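Local atomic coordinates of putative TIM-barrel metal-dependent hydrolase (Mycobacterium avium subsp. paratuberculosis S397, PDB entry 4DZI), a protein that probably acts as a metal-dependent hydrolase of the amidohydrolase superfamily, binding two metal ions, here cadmium, in a TIM-barrel active site. Residues P333-A343 / F369-S377; V9-Y17 / L352-G360. One frame throughout, in Å; residues are numbered along the deposited sequence.

Interaction 1 of 2, residues P333-A343 / F369-S377; sequences PYYEDDLPELA and FTAELKGFS
Leu339, in the first turn of helix 339-346, packs against Leu373 and Phe376 on the outer side of the amidohydrolase TIM barrel. The contact joins the start of this helix to the 3-10 turn and loop that lead into helix 378-393. Its tight part is apolar. Leu339 CD1 lies 3.7 Å from Leu373 CD2 and just as near the carbonyl oxygen of Glu372. In Leu339, CG stands opposite the carbonyl carbon (chi1 -58°) and the chain is extended beyond it, which carries CD1 toward both. Leu373 also rests on Ile381 and Ile384 of helix 378-393. The Phe376 ring turns its edge to the helix. Its CZ comes 3.6 Å from Leu339 O, and its CE1 lies 3.9 Å from Ala343 CB, both near the ring plane. Phe369 forms the other end. Its edge meets Pro333 CG, and the Tyr335 side chain crosses it at about a right angle. Toward solvent the packing is looser. Pro340, exposed, has its CD 4.2 Å from Phe376 CE2. Polar groups join in as well. A water sits 2.9 Å from Glu372 O and makes a weak, long bond to Asp337 O. Glu336 and Glu372 both reach Arg76 in salt bridges, which probably offsets their like charges. Asp338 caps the helix at its N-cap position. Its OD1 accepts from Glu341 N at 3.1 Å, and the N-H comes from above the carboxylate plane, 58° out of it.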
loop_
_atom_site.group_PDB
_atom_site.type_symbol
_atom_site.label_atom_id
_atom_site.label_comp_id
_atom_site.label_asym_id
_atom_site.label_seq_id
_atom_site.Cartn_x
_atom_site.Cartn_y
_atom_site.Cartn_z
ATOM N N PRO C 333 11.499 15.387 -2.547
ATOM C CA PRO C 333 10.031 15.367 -2.508
ATOM C C PRO C 333 9.393 15.760 -3.842
ATOM O O PRO C 333 10.049 16.295 -4.766
ATOM C CB PRO C 333 9.709 16.453 -1.469
ATOM C CG PRO C 333 10.836 17.474 -1.698
ATOM C CD PRO C 333 12.048 16.570 -1.856
ATOM N N TYR C 334 8.088 15.518 -3.954
ATOM C CA TYR C 334 7.346 16.090 -5.073
ATOM C C TYR C 334 7.092 17.577 -4.761
ATOM O O TYR C 334 7.046 17.992 -3.591
ATOM C CB TYR C 334 6.013 15.326 -5.350
ATOM C CG TYR C 334 6.116 13.963 -6.058
ATOM C CD1 TYR C 334 7.094 13.702 -7.021
ATOM C CD2 TYR C 334 5.186 12.942 -5.797
ATOM C CE1 TYR C 334 7.160 12.465 -7.671
ATOM C CE2 TYR C 334 5.254 11.712 -6.444
ATOM C CZ TYR C 334 6.246 11.460 -7.378
ATOM O OH TYR C 334 6.320 10.203 -8.035
ATOM N N TYR C 335 6.940 18.377 -5.821
ATOM C CA TYR C 335 6.810 19.850 -5.696
ATOM C C TYR C 335 5.669 20.306 -4.809
ATOM O O TYR C 335 5.771 21.361 -4.189
ATOM C CB TYR C 335 6.683 20.514 -7.077
ATOM C CG TYR C 335 7.436 19.731 -8.101
ATOM C CD1 TYR C 335 8.794 19.462 -7.924
ATOM C CD2 TYR C 335 6.795 19.192 -9.207
ATOM C CE1 TYR C 335 9.499 18.711 -8.844
ATOM C CE2 TYR C 335 7.488 18.430 -10.128
ATOM C CZ TYR C 335 8.837 18.195 -9.946
ATOM O OH TYR C 335 9.528 17.438 -10.863
ATOM N N GLU C 336 4.594 19.520 -4.747
ATOM C CA GLU C 336 3.384 19.891 -3.994
ATOM C C GLU C 336 3.349 19.387 -2.569
ATOM O O GLU C 336 2.450 19.704 -1.805
ATOM C CB GLU C 336 2.124 19.420 -4.742
ATOM C CG GLU C 336 1.772 20.251 -5.966
ATOM C CD GLU C 336 1.356 21.675 -5.617
ATOM O OE1 GLU C 336 1.972 22.612 -6.159
ATOM O OE2 GLU C 336 0.422 21.867 -4.804
ATOM N N ASP C 337 4.349 18.601 -2.194
ATOM C CA ASP C 337 4.435 18.104 -0.839
ATOM C C ASP C 337 4.535 19.237 0.204
ATOM O O ASP C 337 5.048 20.325 -0.070
ATOM C CB ASP C 337 5.638 17.156 -0.710
ATOM C CG ASP C 337 5.487 15.884 -1.510
ATOM O OD1 ASP C 337 4.400 15.610 -2.083
ATOM O OD2 ASP C 337 6.475 15.112 -1.561
ATOM N N ASP C 338 4.032 18.975 1.399
ATOM C CA ASP C 338 4.151 19.929 2.502
ATOM C C ASP C 338 5.607 19.936 3.021
ATOM O O ASP C 338 6.019 19.088 3.850
ATOM C CB ASP C 338 3.166 19.519 3.596
ATOM C CG ASP C 338 3.115 20.504 4.753
ATOM O OD1 ASP C 338 4.048 21.308 4.926
ATOM O OD2 ASP C 338 2.128 20.460 5.505
ATOM N N LEU C 339 6.414 20.875 2.516
ATOM C CA LEU C 339 7.860 20.842 2.786
ATOM C C LEU C 339 8.264 21.263 4.211
ATOM O O LEU C 339 9.130 20.636 4.826
ATOM C CB LEU C 339 8.640 21.603 1.698
ATOM C CG LEU C 339 8.387 21.023 0.296
ATOM C CD1 LEU C 339 9.150 21.826 -0.749
ATOM C CD2 LEU C 339 8.750 19.544 0.201
ATOM N N PRO C 340 7.613 22.303 4.758
ATOM C CA PRO C 340 7.779 22.604 6.180
ATOM C C PRO C 340 7.484 21.384 7.050
ATOM O O PRO C 340 8.234 21.069 7.970
ATOM C CB PRO C 340 6.746 23.716 6.423
ATOM C CG PRO C 340 6.648 24.404 5.103
ATOM C CD PRO C 340 6.769 23.301 4.076
ATOM N N GLU C 341 6.398 20.681 6.772
ATOM C CA GLU C 341 6.083 19.501 7.571
ATOM C C GLU C 341 7.131 18.424 7.373
ATOM O O GLU C 341 7.562 17.790 8.322
ATOM C CB GLU C 341 4.687 18.954 7.222
ATOM C CG GLU C 341 4.366 17.615 7.867
ATOM C CD GLU C 341 4.139 17.713 9.372
ATOM O OE1 GLU C 341 3.814 18.819 9.855
ATOM O OE2 GLU C 341 4.280 16.682 10.074
ATOM N N LEU C 342 7.548 18.203 6.122
ATOM C CA LEU C 342 8.564 17.191 5.874
ATOM C C LEU C 342 9.815 17.511 6.694
ATOM O O LEU C 342 10.440 16.618 7.244
ATOM C CB LEU C 342 8.923 17.133 4.357
ATOM C CG LEU C 342 9.906 16.027 3.935
ATOM C CD1 LEU C 342 9.411 14.630 4.310
ATOM C CD2 LEU C 342 10.180 16.109 2.434
ATOM N N ALA C 343 10.197 18.794 6.752
ATOM C CA ALA C 343 11.434 19.179 7.469
ATOM C C ALA C 343 11.274 18.867 8.953
ATOM O O ALA C 343 12.198 18.426 9.661
ATOM C CB ALA C 343 11.723 20.666 7.267
ATOM N N PHE C 369 11.853 25.480 -8.545
ATOM C CA PHE C 369 11.563 24.724 -7.323
ATOM C C PHE C 369 11.549 25.679 -6.123
ATOM O O PHE C 369 10.849 25.443 -5.154
ATOM C CB PHE C 369 12.620 23.632 -7.148
ATOM C CG PHE C 369 12.341 22.641 -6.042
ATOM C CD1 PHE C 369 12.773 22.886 -4.743
ATOM C CD2 PHE C 369 11.713 21.432 -6.322
ATOM C CE1 PHE C 369 12.558 21.978 -3.734
ATOM C CE2 PHE C 369 11.499 20.508 -5.312
ATOM C CZ PHE C 369 11.920 20.781 -4.018
ATOM N N THR C 370 12.325 26.768 -6.174
ATOM C CA THR C 370 12.372 27.657 -5.038
ATOM C C THR C 370 11.034 28.301 -4.680
ATOM O O THR C 370 10.858 28.740 -3.526
ATOM C CB THR C 370 13.404 28.797 -5.231
ATOM O OG1 THR C 370 13.076 29.531 -6.412
ATOM C CG2 THR C 370 14.842 28.227 -5.399
ATOM N N ALA C 371 10.121 28.357 -5.649
ATOM C CA ALA C 371 8.774 28.872 -5.396
ATOM C C ALA C 371 8.090 28.079 -4.271
ATOM O O ALA C 371 7.225 28.626 -3.576
ATOM C CB ALA C 371 7.921 28.864 -6.674
ATOM N N GLU C 372 8.500 26.815 -4.081
ATOM C CA GLU C 372 7.919 25.939 -3.046
ATOM C C GLU C 372 8.590 26.085 -1.681
ATOM O O GLU C 372 8.208 25.393 -0.727
ATOM C CB GLU C 372 8.013 24.463 -3.463
ATOM C CG GLU C 372 7.659 24.182 -4.916
ATOM C CD GLU C 372 6.299 24.744 -5.279
ATOM O OE1 GLU C 372 5.495 24.989 -4.356
ATOM O OE2 GLU C 372 6.041 24.950 -6.476
ATOM N N LEU C 373 9.607 26.961 -1.586
ATOM C CA LEU C 373 10.417 27.056 -0.375
ATOM C C LEU C 373 10.235 28.377 0.399
ATOM O O LEU C 373 11.049 28.715 1.261
ATOM C CB LEU C 373 11.903 26.869 -0.746
ATOM C CG LEU C 373 12.224 25.511 -1.410
ATOM C CD1 LEU C 373 13.705 25.415 -1.757
ATOM C CD2 LEU C 373 11.853 24.372 -0.468
ATOM N N LYS C 374 9.176 29.116 0.102
ATOM C CA LYS C 374 8.972 30.390 0.792
ATOM C C LYS C 374 8.852 30.200 2.315
ATOM O O LYS C 374 9.012 31.146 3.083
ATOM C CB LYS C 374 7.770 31.135 0.215
ATOM C CG LYS C 374 7.901 31.464 -1.268
ATOM C CD LYS C 374 6.579 31.981 -1.834
ATOM C CE LYS C 374 6.468 31.785 -3.343
ATOM N NZ LYS C 374 7.364 32.687 -4.121
ATOM N N GLY C 375 8.609 28.981 2.768
ATOM C CA GLY C 375 8.576 28.755 4.218
ATOM C C GLY C 375 9.925 28.549 4.906
ATOM O O GLY C 375 9.979 28.111 6.055
ATOM N N PHE C 376 11.022 28.861 4.223
ATOM C CA PHE C 376 12.344 28.504 4.733
ATOM C C PHE C 376 13.275 29.720 4.741
ATOM O O PHE C 376 13.168 30.565 3.877
ATOM C CB PHE C 376 12.949 27.440 3.821
ATOM C CG PHE C 376 12.334 26.078 3.995
ATOM C CD1 PHE C 376 12.798 25.222 4.977
ATOM C CD2 PHE C 376 11.302 25.661 3.156
ATOM C CE1 PHE C 376 12.226 23.957 5.152
ATOM C CE2 PHE C 376 10.726 24.398 3.325
ATOM C CZ PHE C 376 11.196 23.559 4.318
ATOM N N SER C 377 14.221 29.721 5.676
ATOM C CA SER C 377 15.279 30.743 5.692
ATOM C C SER C 377 16.176 30.644 4.468
ATOM O O SER C 377 16.279 29.593 3.811
ATOM C CB SER C 377 16.137 30.595 6.937
ATOM O OG SER C 377 16.846 29.375 6.911
HETATM O O HOH W 1 5.997 23.668 -0.056
#

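Interaction 2 of 2, residues V9-Y17 / L352-G360; sequences VIDVDNHYY and LFGSDWPHG. With CD (cadmium ion), chain Q; CD (cadmium ion), chain P.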
loop_
_atom_site.group_PDB
_atom_site.type_symbol
_atom_site.label_atom_id
_atom_site.label_comp_id
_atom_site.label_asym_id
_atom_site.label_seq_id
_atom_site.Cartn_x
_atom_site.Cartn_y
_atom_site.Cartn_z
ATOM N N VAL C 9 22.890 25.526 -8.534
ATOM C CA VAL C 9 22.215 24.488 -7.767
ATOM C C VAL C 9 22.741 23.112 -8.119
ATOM O O VAL C 9 23.453 22.928 -9.114
ATOM C CB VAL C 9 20.692 24.565 -7.964
ATOM C CG1 VAL C 9 20.184 25.946 -7.546
ATOM C CG2 VAL C 9 20.295 24.283 -9.411
ATOM N N ILE C 10 22.398 22.112 -7.298
ATOM C CA ILE C 10 22.752 20.730 -7.570
ATOM C C ILE C 10 21.390 20.018 -7.711
ATOM O O ILE C 10 20.640 19.982 -6.761
ATOM C CB ILE C 10 23.520 20.114 -6.386
ATOM C CG1 ILE C 10 24.744 20.976 -6.028
ATOM C CG2 ILE C 10 23.867 18.638 -6.679
ATOM C CD1 ILE C 10 25.840 20.970 -7.057
ATOM N N ASP C 11 21.079 19.529 -8.901
ATOM C CA ASP C 11 19.754 18.946 -9.216
ATOM C C ASP C 11 19.873 17.433 -9.134
ATOM O O ASP C 11 20.583 16.819 -9.955
ATOM C CB ASP C 11 19.382 19.382 -10.642
ATOM C CG ASP C 11 17.919 19.136 -10.972
ATOM O OD1 ASP C 11 17.350 18.194 -10.392
ATOM O OD2 ASP C 11 17.349 19.873 -11.823
ATOM N N VAL C 12 19.207 16.793 -8.160
ATOM C CA VAL C 12 19.396 15.343 -7.998
ATOM C C VAL C 12 18.481 14.503 -8.902
ATOM O O VAL C 12 18.511 13.273 -8.853
ATOM C CB VAL C 12 19.254 14.883 -6.525
ATOM C CG1 VAL C 12 20.185 15.718 -5.597
ATOM C CG2 VAL C 12 17.805 14.953 -6.040
ATOM N N ASP C 13 17.693 15.161 -9.746
ATOM C CA ASP C 13 16.811 14.386 -10.630
ATOM C C ASP C 13 16.791 15.009 -12.004
ATOM O O ASP C 13 16.009 15.926 -12.283
ATOM C CB ASP C 13 15.372 14.350 -10.108
ATOM C CG ASP C 13 14.525 13.335 -10.832
ATOM O OD1 ASP C 13 15.017 12.702 -11.812
ATOM O OD2 ASP C 13 13.344 13.214 -10.431
ATOM N N ASN C 14 17.655 14.461 -12.866
ATOM C CA ASN C 14 17.617 14.830 -14.277
ATOM C C ASN C 14 17.651 13.559 -15.104
ATOM O O ASN C 14 18.054 12.508 -14.635
ATOM C CB ASN C 14 18.835 15.711 -14.634
ATOM C CG ASN C 14 18.519 17.198 -14.703
ATOM O OD1 ASN C 14 19.048 17.904 -15.582
ATOM N ND2 ASN C 14 17.753 17.712 -13.743
ATOM N N HIS C 15 17.163 13.650 -16.345
ATOM C CA HIS C 15 17.184 12.498 -17.259
ATOM C C HIS C 15 17.842 12.742 -18.604
ATOM O O HIS C 15 17.891 13.869 -19.078
ATOM C CB HIS C 15 15.740 11.990 -17.483
ATOM C CG HIS C 15 15.126 11.430 -16.236
ATOM N ND1 HIS C 15 15.343 10.165 -15.850
ATOM C CD2 HIS C 15 14.362 12.027 -15.233
ATOM C CE1 HIS C 15 14.732 9.937 -14.670
ATOM N NE2 HIS C 15 14.131 11.062 -14.286
ATOM N N TYR C 16 18.360 11.663 -19.184
ATOM C CA TYR C 16 18.624 11.577 -20.617
ATOM C C TYR C 16 17.529 10.688 -21.219
ATOM O O TYR C 16 16.769 10.013 -20.488
ATOM C CB TYR C 16 20.009 10.970 -20.879
ATOM C CG TYR C 16 20.278 9.780 -20.020
ATOM C CD1 TYR C 16 19.692 8.531 -20.297
ATOM C CD2 TYR C 16 21.098 9.880 -18.891
ATOM C CE1 TYR C 16 19.922 7.436 -19.468
ATOM C CE2 TYR C 16 21.323 8.786 -18.047
ATOM C CZ TYR C 16 20.742 7.564 -18.349
ATOM O OH TYR C 16 20.942 6.482 -17.536
ATOM N N TYR C 17 17.440 10.675 -22.552
ATOM C CA TYR C 17 16.589 9.713 -23.235
ATOM C C TYR C 17 17.560 8.767 -23.934
ATOM O O TYR C 17 18.422 9.188 -24.735
ATOM C CB TYR C 17 15.676 10.423 -24.223
ATOM C CG TYR C 17 14.575 11.223 -23.541
ATOM C CD1 TYR C 17 13.721 10.606 -22.625
ATOM C CD2 TYR C 17 14.412 12.586 -23.748
ATOM C CE1 TYR C 17 12.690 11.295 -22.001
ATOM C CE2 TYR C 17 13.411 13.295 -23.109
ATOM C CZ TYR C 17 12.550 12.651 -22.224
ATOM O OH TYR C 17 11.525 13.358 -21.624
ATOM N N LEU C 352 15.946 17.117 -0.549
ATOM C CA LEU C 352 16.691 17.431 -1.759
ATOM C C LEU C 352 15.869 18.059 -2.855
ATOM O O LEU C 352 14.789 17.575 -3.222
ATOM C CB LEU C 352 17.330 16.158 -2.322
ATOM C CG LEU C 352 18.356 15.434 -1.450
ATOM C CD1 LEU C 352 18.774 14.090 -2.008
ATOM C CD2 LEU C 352 19.580 16.349 -1.343
ATOM N N PHE C 353 16.404 19.106 -3.462
ATOM C CA PHE C 353 15.855 19.586 -4.723
ATOM C C PHE C 353 16.162 18.676 -5.914
ATOM O O PHE C 353 17.318 18.317 -6.163
ATOM C CB PHE C 353 16.382 21.003 -4.977
ATOM C CG PHE C 353 16.503 21.363 -6.425
ATOM C CD1 PHE C 353 15.382 21.523 -7.227
ATOM C CD2 PHE C 353 17.765 21.549 -6.977
ATOM C CE1 PHE C 353 15.526 21.876 -8.569
ATOM C CE2 PHE C 353 17.917 21.887 -8.313
ATOM C CZ PHE C 353 16.801 22.083 -9.100
ATOM N N GLY C 354 15.100 18.278 -6.622
ATOM C CA GLY C 354 15.260 17.549 -7.892
ATOM C C GLY C 354 14.132 18.048 -8.807
ATOM O O GLY C 354 12.991 18.182 -8.376
ATOM N N SER C 355 14.446 18.337 -10.062
ATOM C CA SER C 355 13.463 18.911 -10.976
ATOM C C SER C 355 12.798 17.885 -11.902
ATOM O O SER C 355 11.693 18.144 -12.406
ATOM C CB SER C 355 14.153 19.935 -11.895
ATOM O OG SER C 355 15.082 19.253 -12.722
ATOM N N ASP C 356 13.465 16.751 -12.134
ATOM C CA ASP C 356 13.015 15.724 -13.080
ATOM C C ASP C 356 13.053 16.227 -14.498
ATOM O O ASP C 356 12.355 15.718 -15.364
ATOM C CB ASP C 356 11.588 15.245 -12.753
ATOM C CG ASP C 356 11.237 13.911 -13.420
ATOM O OD1 ASP C 356 12.103 13.047 -13.640
ATOM O OD2 ASP C 356 10.031 13.723 -13.671
ATOM N N TRP C 357 13.861 17.249 -14.743
ATOM C CA TRP C 357 13.988 17.732 -16.124
ATOM C C TRP C 357 14.708 16.739 -17.014
ATOM O O TRP C 357 15.693 16.131 -16.613
ATOM C CB TRP C 357 14.752 19.070 -16.050
ATOM C CG TRP C 357 14.598 19.882 -17.308
ATOM C CD1 TRP C 357 13.607 20.815 -17.596
ATOM C CD2 TRP C 357 15.457 19.866 -18.496
ATOM N NE1 TRP C 357 13.792 21.358 -18.859
ATOM C CE2 TRP C 357 14.862 20.814 -19.449
ATOM C CE3 TRP C 357 16.599 19.166 -18.870
ATOM C CZ2 TRP C 357 15.429 21.056 -20.705
ATOM C CZ3 TRP C 357 17.159 19.429 -20.129
ATOM C CH2 TRP C 357 16.564 20.339 -21.030
ATOM N N PRO C 358 14.256 16.540 -18.275
ATOM C CA PRO C 358 13.254 17.246 -19.049
ATOM C C PRO C 358 11.917 16.518 -19.120
ATOM O O PRO C 358 11.171 16.739 -20.054
ATOM C CB PRO C 358 13.859 17.190 -20.443
ATOM C CG PRO C 358 14.435 15.837 -20.521
ATOM C CD PRO C 358 15.034 15.624 -19.142
ATOM N N HIS C 359 11.603 15.649 -18.160
ATOM C CA HIS C 359 10.331 14.916 -18.299
ATOM C C HIS C 359 9.091 15.772 -18.285
ATOM O O HIS C 359 9.066 16.841 -17.721
ATOM C CB HIS C 359 10.242 13.869 -17.165
ATOM C CG HIS C 359 11.112 12.651 -17.377
ATOM N ND1 HIS C 359 11.144 11.598 -16.482
ATOM C CD2 HIS C 359 11.947 12.300 -18.416
ATOM C CE1 HIS C 359 11.962 10.654 -16.950
ATOM N NE2 HIS C 359 12.438 11.071 -18.146
ATOM N N GLY C 360 8.010 15.294 -18.913
ATOM C CA GLY C 360 6.819 16.137 -18.974
ATOM C C GLY C 360 6.219 16.444 -17.608
ATOM O O GLY C 360 5.653 17.535 -17.380
HETATM CD CD CD Q . 13.221 11.493 -12.341
HETATM CD CD CD P . 10.041 11.513 -14.457
HETATM O O HOH W 2 19.519 19.094 -4.440
HETATM O O HOH W 3 11.221 15.780 -22.579
HETATM O O HOH W 4 10.074 9.045 -14.737
#
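Asp11 OD1 takes two backbone N-H groups, one from each segment. Ser355 N reaches Asp11 OD1 on the syn side at 2.9 Å. Asp13 N reaches it on the anti side, closing an Asx turn. The two donors approach from opposite faces of the carboxylate plane, so the group is held from both sides. The other oxygen, Asp11 OD2, uses its syn lone pair for Ser355 OG, at a short 2.5 Å. Ser355 OG in turn accepts from Trp357 N in an ST turn. These bonds fix the corner at Val12, whose N-H points almost straight at Phe353 O (3.1 Å, 177°). The Gly354 CA packs against the Asp13 backbone N and Asp11 OD1. Farther along, His15 N bonds Trp357 O at 2.9 Å, just before the cis peptide at Pro358. The His15 and His359 rings form an offset stack, centroids 3.8 Å apart and planes at 9°. His359 CE1 sits over the centre of the His15 ring. The metals lie beside this stack. Asp13 binds one cadmium through both oxygens, and His15 NE2 binds the same ion at 2.2 Å. Asp356 OD1 bridges the two ions, 2.3 Å from the first and 2.7 Å from the second. Asp356 OD2 and His359 ND1 also hold the second ion, with a water. His230, Glu293 and Glu361 complete the sites. Asp13 and His15 stand where many amidohydrolases have a His-x-His motif on the first barrel strand, and Asp356 fits the metal-binding aspartate after the last strand; together they form the bimetal centre of this superfamily's TIM barrel.

How the interactions relate
From the N terminus, the chain enters strand 9-15, the first strand of the barrel. Interaction 2 stays open until residues 352-360, more than 330 residues later, consistent with closure of the barrel, where the last strand position meets the first. Interaction 1 begins at 333-343, within that span, and ends at 369-377, beyond it. The two loops therefore cross. Interaction 1 ties helix 339-346 to the lead-in of helix 378-393 on the outside, while interaction 2 lies at the buried metal centre. Their centres lie about 16 Å apart, yet they touch. Phe369 CG packs 3.4 Å from Phe353 CD1, and Tyr335 OH probably hydrogen-bonds Ser355 O beside Asp356.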